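Local coordinates for protein probable N-glycosylase/DNA lyase (Thermotoga maritima, PDB 3N0U) that is probably a DNA glycosylase and lyase of the helix-hairpin-helix superfamily, a mostly helical protein, at residues Val107-Leu112 with Arg133-Ile138. Residues are numbered along the deposited sequence; the frame is centred on the assembly and turned at random.
Sequences VENRKL and RNAKGI. With NA (sodium ion), chain D.
Asn109 grips the backbone of Lys136 with both ends of its amide. Its CB leaves the backbone of 107-112, and CG stands anti to the carbonyl carbon (chi1 -75°), which carries the amide across to 133-138. Asn109 CG itself lies 3.6 Å from Lys136 N. OD1 takes the N-H of Lys136 on a lone pair, with 2.8 Å between Asn109 OD1 and Lys136 N; the hydrogen bond is bent, 143° at the hydrogen. Asn109 ND2 gives a straighter bond, 164°, to Lys136 O at 3.0 Å. That oxygen lies close to the amide plane, so the two bonds fix the rotation of the amide. Phe51 and Val58 of helix 47-59 also touch Asn109.

The gripped residue sits in a type II turn, Ala135 to Ile138, with Gly137 at positive phi. The turn lies in the hairpin of a helix-hairpin-helix motif, between helices 124-134 and 140-148. Ala135 O and Ile138 O bind the sodium ion, together with Val132 O and two waters.

Lys111 reaches over with an extended chain, and its NZ bonds Asn134 O at 2.8 Å. Leu112 CD1 packs on Ala135 CB at 3.9 Å. On the exposed side, Glu108 OE1 rests 3.7 Å from Lys136 CG.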
loop_
_atom_site.group_PDB
_atom_site.type_symbol
_atom_site.label_atom_id
_atom_site.label_comp_id
_atom_site.label_asym_id
_atom_site.label_seq_id
_atom_site.Cartn_x
_atom_site.Cartn_y
_atom_site.Cartn_z
ATOM N N VAL A 107 -5.493 9.030 15.049
ATOM C CA VAL A 107 -6.440 9.940 15.677
ATOM C C VAL A 107 -6.494 11.263 14.888
ATOM O O VAL A 107 -7.583 11.805 14.607
ATOM C CB VAL A 107 -6.093 10.193 17.152
ATOM C CG1 VAL A 107 -6.970 11.294 17.711
ATOM C CG2 VAL A 107 -6.310 8.929 17.969
ATOM N N GLU A 108 -5.325 11.788 14.524
ATOM C CA GLU A 108 -5.262 13.048 13.781
ATOM C C GLU A 108 -5.953 12.929 12.431
ATOM O O GLU A 108 -6.593 13.868 11.956
ATOM C CB GLU A 108 -3.814 13.491 13.577
ATOM C CG GLU A 108 -3.089 13.899 14.828
ATOM C CD GLU A 108 -1.615 14.212 14.557
ATOM O OE1 GLU A 108 -0.812 13.262 14.389
ATOM O OE2 GLU A 108 -1.268 15.410 14.488
ATOM N N ASN A 109 -5.834 11.765 11.814
ATOM C CA ASN A 109 -6.394 11.554 10.483
ATOM C C ASN A 109 -7.912 11.501 10.473
ATOM O O ASN A 109 -8.529 11.496 9.404
ATOM C CB ASN A 109 -5.824 10.273 9.879
ATOM C CG ASN A 109 -4.423 10.447 9.422
ATOM O OD1 ASN A 109 -3.966 11.562 9.245
ATOM N ND2 ASN A 109 -3.718 9.348 9.230
ATOM N N ARG A 110 -8.526 11.438 11.647
ATOM C CA ARG A 110 -9.980 11.385 11.690
ATOM C C ARG A 110 -10.589 12.640 11.064
ATOM O O ARG A 110 -11.752 12.646 10.664
ATOM C CB ARG A 110 -10.483 11.138 13.119
ATOM C CG ARG A 110 -10.081 9.780 13.622
ATOM C CD ARG A 110 -10.349 9.614 15.096
ATOM N NE ARG A 110 -9.937 8.295 15.560
ATOM C CZ ARG A 110 -9.868 7.928 16.831
ATOM N NH1 ARG A 110 -10.156 8.791 17.803
ATOM N NH2 ARG A 110 -9.513 6.676 17.127
ATOM N N LYS A 111 -9.790 13.690 10.952
ATOM C CA LYS A 111 -10.223 14.895 10.249
ATOM C C LYS A 111 -10.638 14.596 8.800
ATOM O O LYS A 111 -11.350 15.394 8.182
ATOM C CB LYS A 111 -9.101 15.947 10.228
ATOM C CG LYS A 111 -7.925 15.541 9.360
ATOM C CD LYS A 111 -6.774 16.541 9.389
ATOM C CE LYS A 111 -5.605 16.002 8.553
ATOM N NZ LYS A 111 -4.454 16.945 8.503
ATOM N N LEU A 112 -10.172 13.468 8.262
ATOM C CA LEU A 112 -10.430 13.107 6.862
ATOM C C LEU A 112 -11.724 12.327 6.665
ATOM O O LEU A 112 -12.140 12.108 5.533
ATOM C CB LEU A 112 -9.273 12.276 6.293
ATOM C CG LEU A 112 -7.933 12.995 6.309
ATOM C CD1 LEU A 112 -6.851 12.077 5.759
ATOM C CD2 LEU A 112 -8.016 14.316 5.518
ATOM N N ARG A 133 0.321 15.200 1.624
ATOM C CA ARG A 133 0.396 16.469 2.331
ATOM C C ARG A 133 -0.422 16.495 3.628
ATOM O O ARG A 133 -0.028 17.152 4.601
ATOM C CB ARG A 133 -0.048 17.625 1.429
ATOM C CG ARG A 133 0.090 18.999 2.103
ATOM C CD ARG A 133 -0.274 20.130 1.179
ATOM N NE ARG A 133 0.493 20.063 -0.056
ATOM C CZ ARG A 133 1.687 20.622 -0.239
ATOM N NH1 ARG A 133 2.272 21.302 0.743
ATOM N NH2 ARG A 133 2.298 20.499 -1.413
ATOM N N ASN A 134 -1.544 15.775 3.645
ATOM C CA ASN A 134 -2.564 15.986 4.668
ATOM C C ASN A 134 -2.805 14.843 5.644
ATOM O O ASN A 134 -3.347 15.056 6.726
ATOM C CB ASN A 134 -3.870 16.380 3.983
ATOM C CG ASN A 134 -3.771 17.729 3.333
ATOM O OD1 ASN A 134 -3.739 17.850 2.106
ATOM N ND2 ASN A 134 -3.710 18.758 4.153
ATOM N N ALA A 135 -2.423 13.632 5.264
ATOM C CA ALA A 135 -2.644 12.484 6.140
ATOM C C ALA A 135 -1.385 12.150 6.906
ATOM O O ALA A 135 -0.363 11.881 6.309
ATOM C CB ALA A 135 -3.097 11.280 5.326
ATOM N N LYS A 136 -1.467 12.128 8.229
ATOM C CA LYS A 136 -0.321 11.812 9.082
ATOM C C LYS A 136 0.077 10.355 8.954
ATOM O O LYS A 136 -0.776 9.481 8.857
ATOM C CB LYS A 136 -0.693 12.113 10.539
ATOM C CG LYS A 136 -1.133 13.559 10.756
ATOM C CD LYS A 136 -0.015 14.505 10.377
ATOM C CE LYS A 136 -0.329 15.933 10.781
ATOM N NZ LYS A 136 0.753 16.858 10.349
ATOM N N GLY A 137 1.382 10.109 8.952
ATOM C CA GLY A 137 1.911 8.772 8.817
ATOM C C GLY A 137 1.767 8.190 7.424
ATOM O O GLY A 137 1.965 6.989 7.230
ATOM N N ILE A 138 1.425 9.039 6.461
ATOM C CA ILE A 138 1.227 8.612 5.093
ATOM C C ILE A 138 2.106 9.428 4.140
ATOM O O ILE A 138 1.841 10.606 3.896
ATOM C CB ILE A 138 -0.238 8.817 4.660
ATOM C CG1 ILE A 138 -1.176 7.955 5.506
ATOM C CG2 ILE A 138 -0.416 8.547 3.152
ATOM C CD1 ILE A 138 -1.068 6.458 5.270
HETATM NA NA NA D . 1.278 12.722 4.898
HETATM O O HOH W 1 1.254 14.963 6.316
HETATM O O HOH W 2 3.302 11.949 6.184
#